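Local coordinates for protein ssDNA binding RNA Polymerase cofactor (Pseudomonas phage LUZ7, PDB 6QLC) that binds single-stranded DNA and serves as an RNA polymerase cofactor, probably regulating transcription of the phage genome, at residues V44-R49 and A53-L58; V64-K69 and A77-K82. All blocks are in the same frame, centred on the assembly; numbering follows the deposited sequence.

Interaction 1: residues V44-R49 and A53-L58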
ATOM      1  N   VAL A  44       3.663   1.657   4.057  1.00 57.43           N
ATOM      2  CA  VAL A  44       2.468   2.496   4.107  1.00 43.71           C
ATOM      3  C   VAL A  44       1.441   1.799   4.979  1.00 47.45           C
ATOM      4  O   VAL A  44       1.409   0.567   5.076  1.00 48.12           O
ATOM      5  CB  VAL A  44       1.852   2.767   2.712  1.00 55.80           C
ATOM      6  CG1 VAL A  44       2.879   3.255   1.764  1.00 67.28           C
ATOM      7  CG2 VAL A  44       1.239   1.514   2.145  1.00 51.57           C
ATOM      8  N   SER A  45       0.587   2.601   5.604  1.00 42.28           N
ATOM      9  CA  SER A  45      -0.513   2.093   6.410  1.00 59.99           C
ATOM     10  C   SER A  45      -1.824   2.668   5.890  1.00 55.62           C
ATOM     11  O   SER A  45      -1.889   3.843   5.519  1.00 53.97           O
ATOM     12  CB  SER A  45      -0.314   2.459   7.878  1.00 51.43           C
ATOM     13  OG  SER A  45      -0.888   1.484   8.719  1.00 60.57           O
ATOM     14  N   LEU A  46      -2.869   1.845   5.852  1.00 53.13           N
ATOM     15  CA  LEU A  46      -4.198   2.302   5.464  1.00 48.15           C
ATOM     16  C   LEU A  46      -5.151   2.110   6.630  1.00 40.46           C
ATOM     17  O   LEU A  46      -5.411   0.974   7.040  1.00 49.44           O
ATOM     18  CB  LEU A  46      -4.722   1.550   4.244  1.00 48.29           C
ATOM     19  CG  LEU A  46      -6.194   1.861   3.927  1.00 56.42           C
ATOM     20  CD1 LEU A  46      -6.385   3.300   3.414  1.00 47.59           C
ATOM     21  CD2 LEU A  46      -6.752   0.855   2.949  1.00 54.92           C
ATOM     22  N   GLY A  47      -5.675   3.214   7.155  1.00 53.08           N
ATOM     23  CA  GLY A  47      -6.726   3.129   8.158  1.00 50.90           C
ATOM     24  C   GLY A  47      -8.042   2.761   7.500  1.00 51.73           C
ATOM     25  O   GLY A  47      -8.466   3.406   6.536  1.00 52.72           O
ATOM     26  N   LEU A  48      -8.683   1.710   8.015  1.00 49.40           N
ATOM     27  CA  LEU A  48      -9.952   1.215   7.482  1.00 61.37           C
ATOM     28  C   LEU A  48     -11.087   1.913   8.227  1.00 73.06           C
ATOM     29  O   LEU A  48     -11.437   1.538   9.351  1.00 69.15           O
ATOM     30  CB  LEU A  48     -10.044  -0.304   7.607  1.00 49.74           C
ATOM     31  CG  LEU A  48      -8.787  -1.071   7.170  1.00 58.11           C
ATOM     32  CD1 LEU A  48      -8.958  -2.555   7.426  1.00 41.20           C
ATOM     33  CD2 LEU A  48      -8.499  -0.819   5.712  1.00 47.55           C
ATOM     34  N   ARG A  49     -11.653   2.937   7.593  1.00 59.92           N
ATOM     35  CA  ARG A  49     -12.757   3.699   8.158  1.00 64.69           C
ATOM     36  C   ARG A  49     -14.056   2.898   8.082  1.00 70.22           C
ATOM     37  O   ARG A  49     -14.380   2.323   7.037  1.00 58.08           O
ATOM     38  CB  ARG A  49     -12.900   5.025   7.412  1.00 59.97           C
ATOM     39  CG  ARG A  49     -11.598   5.806   7.295  1.00 61.64           C
ATOM     40  CD  ARG A  49     -11.693   6.916   6.265  0.68 67.52           C
ATOM     41  NE  ARG A  49     -12.840   7.787   6.505  0.68 66.63           N
ATOM     42  CZ  ARG A  49     -12.802   8.889   7.248  0.68 76.44           C
ATOM     43  NH1 ARG A  49     -11.670   9.261   7.830  0.68 74.13           N
ATOM     44  NH2 ARG A  49     -13.898   9.618   7.408  0.68 86.42           N
ATOM     45  N   ALA A  53     -17.215   1.347   2.578  1.00 49.44           N
ATOM     46  CA  ALA A  53     -17.599  -0.015   2.219  1.00 48.77           C
ATOM     47  C   ALA A  53     -16.444  -0.810   1.629  1.00 42.80           C
ATOM     48  O   ALA A  53     -16.429  -2.040   1.731  1.00 47.79           O
ATOM     49  CB  ALA A  53     -18.754   0.017   1.224  1.00 51.35           C
ATOM     50  N   LEU A  54     -15.501  -0.146   0.957  1.00 58.74           N
ATOM     51  CA  LEU A  54     -14.291  -0.843   0.526  1.00 58.07           C
ATOM     52  C   LEU A  54     -13.498  -1.329   1.732  1.00 50.34           C
ATOM     53  O   LEU A  54     -13.134  -2.509   1.820  1.00 52.32           O
ATOM     54  CB  LEU A  54     -13.427   0.073  -0.339  1.00 50.55           C
ATOM     55  CG  LEU A  54     -13.836   0.237  -1.800  1.00 62.67           C
ATOM     56  CD1 LEU A  54     -12.602   0.556  -2.614  1.00 71.86           C
ATOM     57  CD2 LEU A  54     -14.508  -1.014  -2.321  1.00 60.19           C
ATOM     58  N   HIS A  55     -13.235  -0.424   2.678  1.00 46.78           N
ATOM     59  CA  HIS A  55     -12.446  -0.774   3.853  1.00 51.46           C
ATOM     60  C   HIS A  55     -13.078  -1.925   4.614  1.00 62.17           C
ATOM     61  O   HIS A  55     -12.384  -2.873   5.009  1.00 48.37           O
ATOM     62  CB  HIS A  55     -12.287   0.445   4.752  1.00 48.35           C
ATOM     63  CG  HIS A  55     -11.527   1.562   4.113  1.00 44.03           C
ATOM     64  ND1 HIS A  55     -11.242   2.742   4.766  1.00 55.09           N
ATOM     65  CD2 HIS A  55     -10.986   1.680   2.878  1.00 51.49           C
ATOM     66  CE1 HIS A  55     -10.556   3.536   3.967  1.00 50.87           C
ATOM     67  NE2 HIS A  55     -10.385   2.915   2.813  1.00 55.12           N
ATOM     68  N   MET A  56     -14.402  -1.885   4.784  1.00 47.79           N
ATOM     69  CA  MET A  56     -15.071  -2.918   5.561  1.00 40.37           C
ATOM     70  C   MET A  56     -15.115  -4.234   4.809  1.00 48.71           C
ATOM     71  O   MET A  56     -15.038  -5.307   5.415  1.00 52.79           O
ATOM     72  CB  MET A  56     -16.490  -2.468   5.926  1.00 62.13           C
ATOM     73  CG  MET A  56     -16.551  -1.103   6.591  1.00 56.64           C
ATOM     74  SD  MET A  56     -15.356  -0.975   7.928  1.00 83.19           S
ATOM     75  CE  MET A  56     -16.017  -2.190   9.044  1.00 50.93           C
ATOM     76  N   GLN A  57     -15.275  -4.180   3.487  1.00 43.93           N
ATOM     77  CA  GLN A  57     -15.099  -5.390   2.691  1.00 46.97           C
ATOM     78  C   GLN A  57     -13.694  -5.973   2.874  1.00 50.42           C
ATOM     79  O   GLN A  57     -13.514  -7.199   2.887  1.00 48.74           O
ATOM     80  CB  GLN A  57     -15.360  -5.076   1.220  1.00 57.84           C
ATOM     81  CG  GLN A  57     -15.278  -6.277   0.303  1.00 54.23           C
ATOM     82  CD  GLN A  57     -15.339  -5.892  -1.154  1.00 55.22           C
ATOM     83  OE1 GLN A  57     -15.263  -4.705  -1.501  1.00 62.28           O
ATOM     84  NE2 GLN A  57     -15.474  -6.890  -2.023  1.00 48.19           N
ATOM     85  N   LEU A  58     -12.687  -5.107   3.003  1.00 40.40           N
ATOM     86  CA  LEU A  58     -11.317  -5.572   3.219  1.00 53.14           C
ATOM     87  C   LEU A  58     -11.172  -6.159   4.611  1.00 51.76           C
ATOM     88  O   LEU A  58     -10.659  -7.272   4.776  1.00 56.82           O
ATOM     89  CB  LEU A  58     -10.327  -4.424   3.036  1.00 43.74           C
ATOM     90  CG  LEU A  58      -9.675  -4.223   1.672  1.00 49.90           C
ATOM     91  CD1 LEU A  58      -8.889  -2.930   1.680  1.00 37.02           C
ATOM     92  CD2 LEU A  58      -8.780  -5.388   1.334  1.00 41.95           C
TER

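Interaction 2: residues V64-K69 and A77-K82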
ATOM      1  N   VAL A  64     -12.804 -12.904   8.747  1.00 61.16           N
ATOM      2  CA  VAL A  64     -13.973 -13.758   8.876  1.00 56.70           C
ATOM      3  C   VAL A  64     -14.105 -14.588   7.605  1.00 58.02           C
ATOM      4  O   VAL A  64     -13.721 -14.146   6.519  1.00 70.02           O
ATOM      5  CB  VAL A  64     -15.206 -12.870   9.174  1.00 66.44           C
ATOM      6  CG1 VAL A  64     -16.499 -13.483   8.678  1.00 80.20           C
ATOM      7  CG2 VAL A  64     -15.266 -12.541  10.668  1.00 62.85           C
ATOM      8  N   ASP A  65     -14.625 -15.813   7.742  1.00 61.37           N
ATOM      9  CA  ASP A  65     -14.552 -16.812   6.679  1.00 64.72           C
ATOM     10  C   ASP A  65     -15.869 -17.011   5.928  1.00 77.82           C
ATOM     11  O   ASP A  65     -16.113 -18.110   5.416  1.00 80.38           O
ATOM     12  CB  ASP A  65     -14.069 -18.148   7.250  1.00 79.38           C
ATOM     13  CG  ASP A  65     -15.099 -18.822   8.158  1.00 86.06           C
ATOM     14  OD1 ASP A  65     -16.013 -18.131   8.654  1.00 77.19           O
ATOM     15  OD2 ASP A  65     -14.978 -20.048   8.390  1.00 85.36           O
ATOM     16  N   ASP A  66     -16.690 -15.960   5.808  1.00 70.89           N
ATOM     17  CA  ASP A  66     -18.057 -16.035   5.262  1.00 86.30           C
ATOM     18  C   ASP A  66     -18.809 -17.233   5.847  1.00 85.02           C
ATOM     19  O   ASP A  66     -19.363 -18.077   5.139  1.00 73.05           O
ATOM     20  CB  ASP A  66     -18.085 -16.023   3.719  0.71 72.79           C
ATOM     21  CG  ASP A  66     -17.267 -17.136   3.075  0.71 79.48           C
ATOM     22  OD1 ASP A  66     -17.788 -18.259   2.905  0.71 66.54           O
ATOM     23  OD2 ASP A  66     -16.097 -16.879   2.717  0.71 89.18           O
ATOM     24  N   LYS A  67     -18.763 -17.308   7.187  1.00 80.30           N
ATOM     25  CA  LYS A  67     -19.647 -18.127   8.011  1.00 76.58           C
ATOM     26  C   LYS A  67     -19.744 -17.493   9.391  1.00 72.78           C
ATOM     27  O   LYS A  67     -20.244 -18.131  10.326  1.00 86.34           O
ATOM     28  CB  LYS A  67     -19.161 -19.577   8.151  1.00 76.55           C
ATOM     29  CG  LYS A  67     -19.718 -20.541   7.126  1.00 80.60           C
ATOM     30  CD  LYS A  67     -19.322 -21.984   7.436  1.00 90.56           C
ATOM     31  CE  LYS A  67     -20.469 -22.769   8.067  1.00103.55           C
ATOM     32  NZ  LYS A  67     -20.474 -24.208   7.655  1.00 92.27           N
ATOM     33  N   GLY A  68     -19.267 -16.260   9.537  1.00 73.89           N
ATOM     34  CA  GLY A  68     -19.134 -15.613  10.825  1.00 79.45           C
ATOM     35  C   GLY A  68     -17.797 -15.935  11.468  1.00 78.68           C
ATOM     36  O   GLY A  68     -17.213 -15.091  12.158  1.00 76.34           O
ATOM     37  N   LYS A  69     -17.296 -17.149  11.218  1.00 78.14           N
ATOM     38  CA  LYS A  69     -16.163 -17.715  11.952  1.00 78.31           C
ATOM     39  C   LYS A  69     -14.890 -16.913  11.698  1.00 71.72           C
ATOM     40  O   LYS A  69     -14.509 -16.734  10.532  1.00 60.08           O
ATOM     41  CB  LYS A  69     -15.930 -19.177  11.542  1.00 76.09           C
ATOM     42  CG  LYS A  69     -16.993 -20.184  11.989  1.00 93.03           C
ATOM     43  CD  LYS A  69     -17.258 -21.246  10.908  1.00 90.75           C
ATOM     44  CE  LYS A  69     -18.080 -22.417  11.456  1.00 88.19           C
ATOM     45  NZ  LYS A  69     -19.538 -22.099  11.492  1.00 82.78           N
ATOM     46  N   ALA A  77      -3.339 -15.790   6.540  1.00 49.10           N
ATOM     47  CA  ALA A  77      -2.105 -15.594   5.779  1.00 45.43           C
ATOM     48  C   ALA A  77      -2.319 -15.888   4.297  1.00 43.62           C
ATOM     49  O   ALA A  77      -1.782 -15.188   3.430  1.00 48.75           O
ATOM     50  CB  ALA A  77      -0.983 -16.461   6.356  1.00 48.56           C
ATOM     51  N   GLU A  78      -3.125 -16.907   3.989  1.00 47.39           N
ATOM     52  CA  GLU A  78      -3.453 -17.202   2.601  1.00 48.40           C
ATOM     53  C   GLU A  78      -4.142 -16.011   1.939  1.00 56.03           C
ATOM     54  O   GLU A  78      -3.780 -15.610   0.826  1.00 54.59           O
ATOM     55  CB  GLU A  78      -4.344 -18.445   2.532  1.00 51.44           C
ATOM     56  CG  GLU A  78      -3.611 -19.745   2.781  1.00 70.68           C
ATOM     57  CD  GLU A  78      -2.601 -20.050   1.692  1.00 89.83           C
ATOM     58  OE1 GLU A  78      -3.020 -20.270   0.531  1.00 98.09           O
ATOM     59  OE2 GLU A  78      -1.388 -20.055   1.993  1.00 82.32           O
ATOM     60  N   ARG A  79      -5.134 -15.427   2.618  1.00 39.16           N
ATOM     61  CA  ARG A  79      -5.882 -14.321   2.026  1.00 48.28           C
ATOM     62  C   ARG A  79      -5.012 -13.082   1.875  1.00 44.95           C
ATOM     63  O   ARG A  79      -5.108 -12.373   0.865  1.00 45.29           O
ATOM     64  CB  ARG A  79      -7.119 -14.003   2.871  1.00 43.61           C
ATOM     65  CG  ARG A  79      -8.213 -15.070   2.797  1.00 52.08           C
ATOM     66  CD  ARG A  79      -9.583 -14.541   3.289  1.00 37.70           C
ATOM     67  NE  ARG A  79     -10.664 -15.477   2.969  1.00 60.36           N
ATOM     68  CZ  ARG A  79     -11.902 -15.395   3.453  1.00 49.97           C
ATOM     69  NH1 ARG A  79     -12.238 -14.420   4.303  1.00 46.95           N
ATOM     70  NH2 ARG A  79     -12.797 -16.308   3.099  1.00 68.71           N
ATOM     71  N   CYS A  80      -4.183 -12.782   2.875  1.00 43.72           N
ATOM     72  CA  CYS A  80      -3.206 -11.703   2.712  1.00 46.45           C
ATOM     73  C   CYS A  80      -2.406 -11.910   1.436  1.00 40.35           C
ATOM     74  O   CYS A  80      -2.269 -11.001   0.607  1.00 33.76           O
ATOM     75  CB  CYS A  80      -2.276 -11.646   3.919  1.00 39.06           C
ATOM     76  SG  CYS A  80      -3.018 -10.924   5.405  1.00 43.82           S
ATOM     77  N   LYS A  81      -1.927 -13.132   1.226  1.00 42.56           N
ATOM     78  CA  LYS A  81      -1.147 -13.398   0.028  1.00 49.34           C
ATOM     79  C   LYS A  81      -1.989 -13.162  -1.219  1.00 54.38           C
ATOM     80  O   LYS A  81      -1.540 -12.501  -2.162  1.00 49.43           O
ATOM     81  CB  LYS A  81      -0.597 -14.824   0.079  1.00 50.56           C
ATOM     82  CG  LYS A  81       0.803 -14.891   0.688  1.00 64.01           C
ATOM     83  CD  LYS A  81       1.130 -16.286   1.207  1.00 77.30           C
ATOM     84  CE  LYS A  81       0.919 -17.342   0.127  1.00 83.90           C
ATOM     85  NZ  LYS A  81       1.136 -18.729   0.633  1.00 73.48           N
ATOM     86  N   LYS A  82      -3.233 -13.652  -1.213  1.00 47.21           N
ATOM     87  CA  LYS A  82      -4.110 -13.484  -2.366  1.00 41.37           C
ATOM     88  C   LYS A  82      -4.334 -12.012  -2.695  1.00 34.55           C
ATOM     89  O   LYS A  82      -4.318 -11.631  -3.868  1.00 50.00           O
ATOM     90  CB  LYS A  82      -5.443 -14.191  -2.124  1.00 56.44           C
ATOM     91  CG  LYS A  82      -6.311 -14.310  -3.384  1.00 60.69           C
ATOM     92  CD  LYS A  82      -7.776 -14.468  -3.044  1.00 69.25           C
ATOM     93  CE  LYS A  82      -8.628 -13.377  -3.693  1.00 89.11           C
ATOM     94  NZ  LYS A  82     -10.077 -13.454  -3.291  1.00 86.03           N
TER

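Interaction 1: residues V44-R49 and A53-L58
His55, on the first turn of helix 53-61, pushes its imidazole against the end of strand 40-48, bridging the tight turn by which the chain passes from the antiparallel hairpin of strands 27-34 and 40-48 into the helix. The two short segments run nearly at right angles. CG of His55 lies anti to its own carbonyl carbon (chi1 -64°), which carries the ring across to the strand backbone. There the amide of Arg49 meets the ring edge: Arg49 N donates to His55 ND1 at 2.9 Å, almost in the ring plane. The bond is bent, with an N-H...N angle of 146°. ND1 acts as the acceptor here, so it is presumably unprotonated. The carbonyl of Gly47 sits obliquely to the ring, its O 3.3 Å from His55 CE1.

Two leucines pack against other parts of the histidine. Leu48 crosses it at a slant, its CB 3.7 Å from His55 CB, while Leu46 brings both methyls near NE2 at the far side of the ring. Beyond the bond, the Arg49 side chain runs alongside His55, its CB and CG near ND1, and points the same way, with the guanidinium turned 74° from the imidazole; its NE pairs with Asp51 in the turn. Met56, bent at chi2 and chi3, folds back until its SD lies 3.6 Å from Arg49 O.

Interaction 2: residues V64-K69 and A77-K82
Arg79 reaches from helix 73-86 to the loop before that helix, and its guanidinium meets the loop edge-on. The Arg79 side chain is extended from CG to NE, long enough to span a gap in which the nearest CA atoms, those of Asp65 and Arg79, are still 10.2 Å apart. NH1 approaches the backbone carbonyl of Val64, with 2.7 Å between Arg79 NH1 and Val64 O, but the N-H...O angle of 127° makes this bond weak. The stronger partner of NH1 is the carbonyl of Phe61, at the end of helix 53-61, so one nitrogen serves two backbone oxygens.

NH2 turns to Asp66. Arg79 NH2 and Asp66 OD2 form a long salt bridge of 3.4 Å, again with weak hydrogen-bond geometry. The carboxylate and guanidinium planes are only 19° apart, yet the side chains cross at a slant and this single N-O pair makes the contact. Within the loop, Asp65 N donates to Lys69 O at 2.9 Å, closing the turn that contains Gly68. Leu62 and Leu71 touch the arginine side chain from neighbouring loop positions.

The link probably owes more to backbone carbonyls, above all that of Phe61, than to the stretched ion pair at an exposed carboxylate.

How the interactions relate
Along the chain the two contacts come in series: interaction 1 closes on helix 53-61 before interaction 2 opens in the loop that follows it. Their centres lie 15 Å apart and their nearest atoms about 7 Å, without touching. Helix 53-61 connects them, since interaction 1 ties its start to strand 40-48, and the loop leaving its other end is tied in interaction 2 to helix 73-86. Interaction 1 is partly buried, close to where strand 40-48 packs on the second subunit, whereas interaction 2 lies at the surface. The first thus sets the helix on the hairpin beside the subunit interface, and the second holds the following loop to helix 73-86.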